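Local coordinates for protein aminotransferase, class I (PDB 2O1B) that probably catalyses pyridoxal-5'-phosphate-dependent amino-group transfer between amino acids and 2-oxo acids, as expected of a class I aspartate-type aminotransferase, at residues Pro126-Asp140 / Gly149-Leu162. Numbering follows the deposited sequence. Where two conformers were deposited one is given.
Sequences PTCVINPGDYVLLPD and GVLLADGKPVPLNL
The ring of Y135 lies obliquely across K156 and V158: CD2 touches V158 CG2 at 3.7 Å in one conformer of V158, CD1 nears K156 CB, and the carbonyl oxygen of G133, from its own segment, sits in plane at the ring edge. I178 of helix 176-181 packs against both Y135 and V158. On the other face of the sheet the D140 carboxylate and, in one conformer, the N161 amide lie side by side with planes 59° apart; D140 CB also rests on P159 CB. Between these two faces, strands 135-140 and 156-161 form a parallel ladder. It begins with K156 N–H bonding to D134 O (2.8 Å); V136, L138 and D140 then each donate and accept, ending with L162 N–H bonding to D140 O (2.8 Å). G133 N extends the pairing into the turn through a nearly straight bond to D154 O (2.9 Å, 174° at the hydrogen). On the face bearing V136 and L138, V150 descends from its helix and meets V136 tip to tip: V136 CG1, set opposite the backbone N (chi1 179°), lies 3.7 Å from V150 CG2, and L138 CD1 approaches the same methyl. Farther back, A153 CB is wedged against the backbone of P126 and T127, 3.5 Å from T127 N, while I130 CD1 lies on G155 CA at 3.6 Å. A water accepts from T127 OG1 and donates to G149 O, bridging the two helices. D154, salt-bridged to K25, is the C-prime residue of the Schellman motif that ends helix 146-152. Strand 135-140, this helix and edge strand 156-161 thus make a beta-alpha-beta crossover unit in the large, PLP-binding domain characteristic of fold-type I aminotransferases.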
ATOM      1  N   PRO A 126     -10.630   8.935  -4.340  1.00 22.58           N
ATOM      2  CA  PRO A 126     -11.751   9.660  -3.712  1.00 22.39           C
ATOM      3  C   PRO A 126     -11.434  10.188  -2.317  1.00 22.75           C
ATOM      4  O   PRO A 126     -11.850  11.301  -1.970  1.00 23.28           O
ATOM      5  CB  PRO A 126     -12.851   8.604  -3.659  1.00 22.08           C
ATOM      6  CG  PRO A 126     -12.483   7.633  -4.780  1.00 22.77           C
ATOM      7  CD  PRO A 126     -11.012   7.549  -4.673  1.00 22.12           C
ATOM      8  N   THR A 127     -10.721   9.400  -1.515  1.00 23.18           N
ATOM      9  CA  THR A 127     -10.336   9.822  -0.164  1.00 23.70           C
ATOM     10  C   THR A 127      -9.559  11.138  -0.226  1.00 24.26           C
ATOM     11  O   THR A 127      -9.748  12.025   0.628  1.00 23.82           O
ATOM     12  CB  THR A 127      -9.512   8.717   0.570  1.00 23.78           C
ATOM     13  OG1 THR A 127     -10.401   7.690   1.022  1.00 24.20           O
ATOM     14  CG2 THR A 127      -8.767   9.268   1.779  1.00 22.87           C
ATOM     15  N   CYS A 128      -8.718  11.250  -1.258  1.00 24.37           N
ATOM     16  CA  CYS A 128      -7.877  12.421  -1.491  1.00 25.44           C
ATOM     17  C   CYS A 128      -8.584  13.640  -2.058  1.00 26.05           C
ATOM     18  O   CYS A 128      -8.138  14.761  -1.824  1.00 26.09           O
ATOM     19  CB  CYS A 128      -6.733  12.063  -2.422  1.00 25.70           C
ATOM     20  SG  CYS A 128      -5.689  10.805  -1.739  1.00 26.93           S
ATOM     21  N   VAL A 129      -9.673  13.429  -2.798  1.00 25.96           N
ATOM     22  CA  VAL A 129     -10.207  14.465  -3.676  1.00 26.37           C
ATOM     23  C   VAL A 129     -11.635  14.904  -3.349  1.00 26.04           C
ATOM     24  O   VAL A 129     -11.971  16.079  -3.514  1.00 26.50           O
ATOM     25  CB  VAL A 129     -10.080  14.023  -5.170  1.00 26.61           C
ATOM     26  CG1 VAL A 129     -11.151  14.646  -6.024  1.00 28.17           C
ATOM     27  CG2 VAL A 129      -8.711  14.367  -5.699  1.00 27.75           C
ATOM     28  N   ILE A 130     -12.462  13.981  -2.859  1.00 25.81           N
ATOM     29  CA  ILE A 130     -13.879  14.281  -2.620  1.00 25.36           C
ATOM     30  C   ILE A 130     -14.225  14.389  -1.140  1.00 25.41           C
ATOM     31  O   ILE A 130     -13.447  13.979  -0.280  1.00 25.31           O
ATOM     32  CB  ILE A 130     -14.819  13.255  -3.339  1.00 25.87           C
ATOM     33  CG1 ILE A 130     -14.884  11.926  -2.576  1.00 25.68           C
ATOM     34  CG2 ILE A 130     -14.379  13.035  -4.808  1.00 24.45           C
ATOM     35  CD1 ILE A 130     -16.100  11.074  -2.917  1.00 25.14           C
ATOM     36  N   ASN A 131     -15.397  14.947  -0.847  1.00 25.39           N
ATOM     37  CA  ASN A 131     -15.900  15.022   0.519  1.00 25.75           C
ATOM     38  C   ASN A 131     -17.173  14.176   0.689  1.00 25.83           C
ATOM     39  O   ASN A 131     -17.851  13.887  -0.296  1.00 25.98           O
ATOM     40  CB  ASN A 131     -16.133  16.488   0.911  1.00 26.00           C
ATOM     41  CG  ASN A 131     -14.835  17.294   0.930  1.00 27.03           C
ATOM     42  OD1 ASN A 131     -13.910  16.979   1.680  1.00 26.13           O
ATOM     43  ND2 ASN A 131     -14.757  18.319   0.083  1.00 27.39           N
ATOM     44  N   PRO A 132     -17.489  13.748   1.932  1.00 25.76           N
ATOM     45  CA  PRO A 132     -18.709  12.971   2.182  1.00 25.40           C
ATOM     46  C   PRO A 132     -19.937  13.473   1.409  1.00 25.57           C
ATOM     47  O   PRO A 132     -20.207  14.673   1.399  1.00 25.00           O
ATOM     48  CB  PRO A 132     -18.913  13.144   3.683  1.00 25.90           C
ATOM     49  CG  PRO A 132     -17.527  13.229   4.215  1.00 25.81           C
ATOM     50  CD  PRO A 132     -16.707  13.937   3.171  1.00 25.59           C
ATOM     51  N   GLY A 133     -20.651  12.555   0.748  1.00 25.12           N
ATOM     52  CA  GLY A 133     -21.855  12.894  -0.006  1.00 24.87           C
ATOM     53  C   GLY A 133     -21.622  13.354  -1.436  1.00 25.00           C
ATOM     54  O   GLY A 133     -22.580  13.588  -2.178  1.00 25.83           O
ATOM     55  N   ASP A 134     -20.359  13.504  -1.831  1.00 24.47           N
ATOM     56  CA  ASP A 134     -20.028  13.864  -3.207  1.00 24.28           C
ATOM     57  C   ASP A 134     -20.342  12.703  -4.134  1.00 23.81           C
ATOM     58  O   ASP A 134     -20.069  11.555  -3.805  1.00 24.17           O
ATOM     59  CB  ASP A 134     -18.538  14.234  -3.339  1.00 24.18           C
ATOM     60  CG  ASP A 134     -18.238  15.665  -2.887  1.00 24.92           C
ATOM     61  OD1 ASP A 134     -17.058  16.057  -2.984  1.00 25.91           O
ATOM     62  OD2 ASP A 134     -19.160  16.397  -2.444  1.00 22.44           O
ATOM     63  N   TYR A 135     -20.899  13.009  -5.303  1.00 23.56           N
ATOM     64  CA  TYR A 135     -21.207  11.988  -6.301  1.00 23.01           C
ATOM     65  C   TYR A 135     -19.990  11.650  -7.132  1.00 22.89           C
ATOM     66  O   TYR A 135     -19.212  12.531  -7.487  1.00 22.67           O
ATOM     67  CB  TYR A 135     -22.308  12.473  -7.228  1.00 23.68           C
ATOM     68  CG  TYR A 135     -23.680  12.465  -6.623  1.00 23.41           C
ATOM     69  CD1 TYR A 135     -23.888  12.815  -5.290  1.00 25.40           C
ATOM     70  CD2 TYR A 135     -24.784  12.137  -7.394  1.00 25.70           C
ATOM     71  CE1 TYR A 135     -25.181  12.827  -4.739  1.00 25.16           C
ATOM     72  CE2 TYR A 135     -26.068  12.149  -6.862  1.00 26.35           C
ATOM     73  CZ  TYR A 135     -26.258  12.487  -5.541  1.00 25.94           C
ATOM     74  OH  TYR A 135     -27.534  12.478  -5.028  1.00 25.93           O
ATOM     75  N   VAL A 136     -19.824  10.359  -7.419  1.00 22.60           N
ATOM     76  CA  VAL A 136     -18.753   9.889  -8.287  1.00 22.06           C
ATOM     77  C   VAL A 136     -19.381   9.013  -9.374  1.00 22.97           C
ATOM     78  O   VAL A 136     -20.109   8.054  -9.066  1.00 22.52           O
ATOM     79  CB  VAL A 136     -17.677   9.087  -7.503  1.00 22.32           C
ATOM     80  CG1 VAL A 136     -16.589   8.601  -8.435  1.00 20.64           C
ATOM     81  CG2 VAL A 136     -17.078   9.938  -6.375  1.00 20.92           C
ATOM     82  N   LEU A 137     -19.101   9.351 -10.634  1.00 22.66           N
ATOM     83  CA  LEU A 137     -19.594   8.578 -11.779  1.00 22.85           C
ATOM     84  C   LEU A 137     -18.657   7.424 -12.103  1.00 23.28           C
ATOM     85  O   LEU A 137     -17.464   7.636 -12.276  1.00 22.52           O
ATOM     86  CB  LEU A 137     -19.774   9.475 -13.002  1.00 22.51           C
ATOM     87  CG  LEU A 137     -21.014  10.363 -12.914  1.00 22.20           C
ATOM     88  CD1 LEU A 137     -20.979  11.444 -13.973  1.00 22.15           C
ATOM     89  CD2 LEU A 137     -22.257   9.499 -13.086  1.00 21.90           C
ATOM     90  N   LEU A 138     -19.230   6.218 -12.176  1.00 23.59           N
ATOM     91  CA  LEU A 138     -18.500   4.978 -12.423  1.00 23.81           C
ATOM     92  C   LEU A 138     -18.985   4.265 -13.702  1.00 24.04           C
ATOM     93  O   LEU A 138     -20.181   4.007 -13.846  1.00 23.10           O
ATOM     94  CB  LEU A 138     -18.678   4.045 -11.212  1.00 23.84           C
ATOM     95  CG  LEU A 138     -17.621   4.001 -10.090  1.00 24.92           C
ATOM     96  CD1 LEU A 138     -16.772   5.257  -9.914  1.00 25.16           C
ATOM     97  CD2 LEU A 138     -18.164   3.538  -8.762  1.00 23.81           C
ATOM     98  N   PRO A 139     -18.058   3.919 -14.625  1.00 24.08           N
ATOM     99  CA  PRO A 139     -18.471   3.284 -15.883  1.00 24.59           C
ATOM    100  C   PRO A 139     -19.242   1.988 -15.655  1.00 25.43           C
ATOM    101  O   PRO A 139     -18.806   1.121 -14.885  1.00 25.18           O
ATOM    102  CB  PRO A 139     -17.138   2.975 -16.583  1.00 24.51           C
ATOM    103  CG  PRO A 139     -16.165   3.880 -15.980  1.00 24.21           C
ATOM    104  CD  PRO A 139     -16.597   4.087 -14.554  1.00 24.29           C
ATOM    105  N   ASP A 140     -20.395   1.885 -16.312  1.00 26.27           N
ATOM    106  CA  ASP A 140     -21.224   0.680 -16.299  1.00 26.88           C
ATOM    107  C   ASP A 140     -21.493   0.278 -17.750  1.00 26.50           C
ATOM    108  O   ASP A 140     -22.261   0.955 -18.430  1.00 26.35           O
ATOM    109  CB  ASP A 140     -22.535   0.975 -15.572  1.00 27.38           C
ATOM    110  CG  ASP A 140     -23.429  -0.251 -15.431  1.00 29.07           C
ATOM    111  OD1 ASP A 140     -23.087  -1.334 -15.977  1.00 28.30           O
ATOM    112  OD2 ASP A 140     -24.481  -0.120 -14.766  1.00 29.18           O
ATOM    113  N   GLY A 149     -13.212   2.416  -3.347  1.00 22.93           N
ATOM    114  CA  GLY A 149     -12.606   3.738  -3.136  1.00 23.02           C
ATOM    115  C   GLY A 149     -13.643   4.809  -2.827  1.00 22.93           C
ATOM    116  O   GLY A 149     -13.518   5.546  -1.840  1.00 22.81           O
ATOM    117  N   VAL A 150     -14.675   4.896  -3.660  1.00 23.17           N
ATOM    118  CA  VAL A 150     -15.756   5.867  -3.430  1.00 23.21           C
ATOM    119  C   VAL A 150     -16.377   5.672  -2.037  1.00 23.41           C
ATOM    120  O   VAL A 150     -16.532   6.637  -1.273  1.00 24.39           O
ATOM    121  CB  VAL A 150     -16.839   5.801  -4.529  1.00 22.86           C
ATOM    122  CG1 VAL A 150     -17.873   6.877  -4.307  1.00 23.30           C
ATOM    123  CG2 VAL A 150     -16.210   5.952  -5.919  1.00 22.45           C
ATOM    124  N   LEU A 151     -16.700   4.421  -1.698  1.00 22.89           N
ATOM    125  CA  LEU A 151     -17.334   4.091  -0.415  1.00 22.08           C
ATOM    126  C   LEU A 151     -16.412   4.344   0.765  1.00 21.93           C
ATOM    127  O   LEU A 151     -16.868   4.725   1.844  1.00 21.18           O
ATOM    128  CB  LEU A 151     -17.829   2.632  -0.388  1.00 21.98           C
ATOM    129  CG  LEU A 151     -18.975   2.250  -1.321  1.00 22.27           C
ATOM    130  CD1 LEU A 151     -19.317   0.778  -1.192  1.00 22.38           C
ATOM    131  CD2 LEU A 151     -20.240   3.097  -1.039  1.00 22.43           C
ATOM    132  N   LEU A 152     -15.116   4.123   0.562  1.00 21.02           N
ATOM    133  CA  LEU A 152     -14.131   4.375   1.615  1.00 21.54           C
ATOM    134  C   LEU A 152     -14.017   5.860   1.936  1.00 21.85           C
ATOM    135  O   LEU A 152     -13.558   6.220   3.015  1.00 21.51           O
ATOM    136  CB  LEU A 152     -12.755   3.814   1.236  1.00 21.43           C
ATOM    137  CG  LEU A 152     -12.598   2.299   1.435  1.00 21.36           C
ATOM    138  CD1 LEU A 152     -11.341   1.760   0.709  1.00 22.92           C
ATOM    139  CD2 LEU A 152     -12.590   1.939   2.922  1.00 19.47           C
ATOM    140  N   ALA A 153     -14.429   6.702   0.987  1.00 22.29           N
ATOM    141  CA  ALA A 153     -14.437   8.158   1.151  1.00 23.40           C
ATOM    142  C   ALA A 153     -15.830   8.736   1.433  1.00 24.12           C
ATOM    143  O   ALA A 153     -16.030   9.948   1.342  1.00 24.78           O
ATOM    144  CB  ALA A 153     -13.841   8.814  -0.090  1.00 22.82           C
ATOM    145  N   ASP A 154     -16.787   7.870   1.770  1.00 24.90           N
ATOM    146  CA  ASP A 154     -18.191   8.255   2.019  1.00 25.49           C
ATOM    147  C   ASP A 154     -18.846   8.987   0.842  1.00 25.57           C
ATOM    148  O   ASP A 154     -19.779   9.780   1.028  1.00 26.00           O
ATOM    149  CB  ASP A 154     -18.330   9.083   3.302  1.00 26.17           C
ATOM    150  CG  ASP A 154     -17.976   8.295   4.554  1.00 28.47           C
ATOM    151  OD1 ASP A 154     -16.855   8.486   5.075  1.00 29.71           O
ATOM    152  OD2 ASP A 154     -18.817   7.487   5.015  1.00 30.31           O
ATOM    153  N   GLY A 155     -18.362   8.726  -0.368  1.00 26.11           N
ATOM    154  CA  GLY A 155     -18.952   9.313  -1.555  1.00 26.11           C
ATOM    155  C   GLY A 155     -20.163   8.522  -1.997  1.00 26.67           C
ATOM    156  O   GLY A 155     -20.440   7.447  -1.459  1.00 26.46           O
ATOM    157  N   LYS A 156     -20.875   9.054  -2.985  1.00 26.69           N
ATOM    158  CA  LYS A 156     -22.048   8.384  -3.528  1.00 27.35           C
ATOM    159  C   LYS A 156     -21.797   7.941  -4.970  1.00 26.87           C
ATOM    160  O   LYS A 156     -21.805   8.755  -5.897  1.00 27.01           O
ATOM    161  CB  LYS A 156     -23.308   9.247  -3.377  1.00 27.62           C
ATOM    162  CG  LYS A 156     -23.497   9.773  -1.947  1.00 30.01           C
ATOM    163  CD  LYS A 156     -24.944   9.762  -1.479  1.00 33.31           C
ATOM    164  CE  LYS A 156     -25.275   8.484  -0.694  1.00 35.85           C
ATOM    165  NZ  LYS A 156     -24.728   8.490   0.704  1.00 35.99           N
ATOM    166  N   PRO A 157     -21.544   6.636  -5.154  1.00 26.60           N
ATOM    167  CA  PRO A 157     -21.285   6.110  -6.494  1.00 26.40           C
ATOM    168  C   PRO A 157     -22.560   6.075  -7.333  1.00 25.89           C
ATOM    169  O   PRO A 157     -23.601   5.596  -6.872  1.00 24.95           O
ATOM    170  CB  PRO A 157     -20.768   4.688  -6.241  1.00 26.45           C
ATOM    171  CG  PRO A 157     -20.659   4.536  -4.747  1.00 27.57           C
ATOM    172  CD  PRO A 157     -21.501   5.588  -4.120  1.00 26.20           C
ATOM    173  N   VAL A 158     -22.456   6.614  -8.546  1.00 25.77           N
ATOM    174  CA  VAL A 158     -23.561   6.644  -9.508  0.50 25.67           C
ATOM    175  C   VAL A 158     -23.050   6.127 -10.859  1.00 25.82           C
ATOM    176  O   VAL A 158     -21.988   6.546 -11.310  1.00 25.22           O
ATOM    177  CB  VAL A 158     -24.126   8.079  -9.668  0.50 25.69           C
ATOM    178  CG1 VAL A 158     -25.150   8.151 -10.797  0.50 25.95           C
ATOM    179  CG2 VAL A 158     -24.757   8.561  -8.358  0.50 25.36           C
ATOM    180  N   PRO A 159     -23.824   5.231 -11.526  1.00 26.36           N
ATOM    181  CA  PRO A 159     -23.327   4.626 -12.769  1.00 26.37           C
ATOM    182  C   PRO A 159     -23.284   5.578 -13.951  1.00 26.10           C
ATOM    183  O   PRO A 159     -24.220   6.355 -14.158  1.00 26.22           O
ATOM    184  CB  PRO A 159     -24.344   3.515 -13.063  1.00 26.50           C
ATOM    185  CG  PRO A 159     -25.242   3.446 -11.894  1.00 27.45           C
ATOM    186  CD  PRO A 159     -25.180   4.754 -11.197  1.00 26.69           C
ATOM    187  N   LEU A 160     -22.194   5.512 -14.711  1.00 25.74           N
ATOM    188  CA  LEU A 160     -22.089   6.155 -16.012  1.00 26.01           C
ATOM    189  C   LEU A 160     -22.486   5.090 -17.036  1.00 26.42           C
ATOM    190  O   LEU A 160     -21.713   4.180 -17.334  1.00 26.63           O
ATOM    191  CB  LEU A 160     -20.652   6.651 -16.263  1.00 25.64           C
ATOM    192  CG  LEU A 160     -20.304   7.275 -17.632  1.00 25.90           C
ATOM    193  CD1 LEU A 160     -21.109   8.552 -17.906  1.00 26.29           C
ATOM    194  CD2 LEU A 160     -18.805   7.539 -17.764  1.00 26.21           C
ATOM    195  N   ASN A 161     -23.700   5.220 -17.563  1.00 26.62           N
ATOM    196  CA  ASN A 161     -24.256   4.180 -18.417  0.50 26.44           C
ATOM    197  C   ASN A 161     -23.677   4.174 -19.836  1.00 26.48           C
ATOM    198  O   ASN A 161     -23.875   5.096 -20.640  1.00 26.50           O
ATOM    199  CB  ASN A 161     -25.789   4.203 -18.391  0.50 26.30           C
ATOM    200  CG  ASN A 161     -26.353   3.845 -17.017  0.50 26.12           C
ATOM    201  OD1 ASN A 161     -25.890   2.904 -16.361  0.50 24.49           O
ATOM    202  ND2 ASN A 161     -27.353   4.599 -16.576  0.50 25.99           N
ATOM    203  N   LEU A 162     -22.923   3.116 -20.123  1.00 26.11           N
ATOM    204  CA  LEU A 162     -22.277   2.954 -21.420  1.00 25.63           C
ATOM    205  C   LEU A 162     -22.977   1.848 -22.203  1.00 25.32           C
ATOM    206  O   LEU A 162     -23.316   0.800 -21.651  1.00 25.68           O
ATOM    207  CB  LEU A 162     -20.789   2.641 -21.245  1.00 25.50           C
ATOM    208  CG  LEU A 162     -19.998   3.531 -20.273  1.00 25.91           C
ATOM    209  CD1 LEU A 162     -18.578   3.015 -20.112  1.00 24.68           C
ATOM    210  CD2 LEU A 162     -19.978   4.975 -20.732  1.00 24.82           C
TER
HETATM  211  O   HOH W   1     -10.972   6.368  -1.286  1.00 18.85           O
HETATM  212  O   HOH W   2     -10.197   6.106   3.468  0.50 23.40           O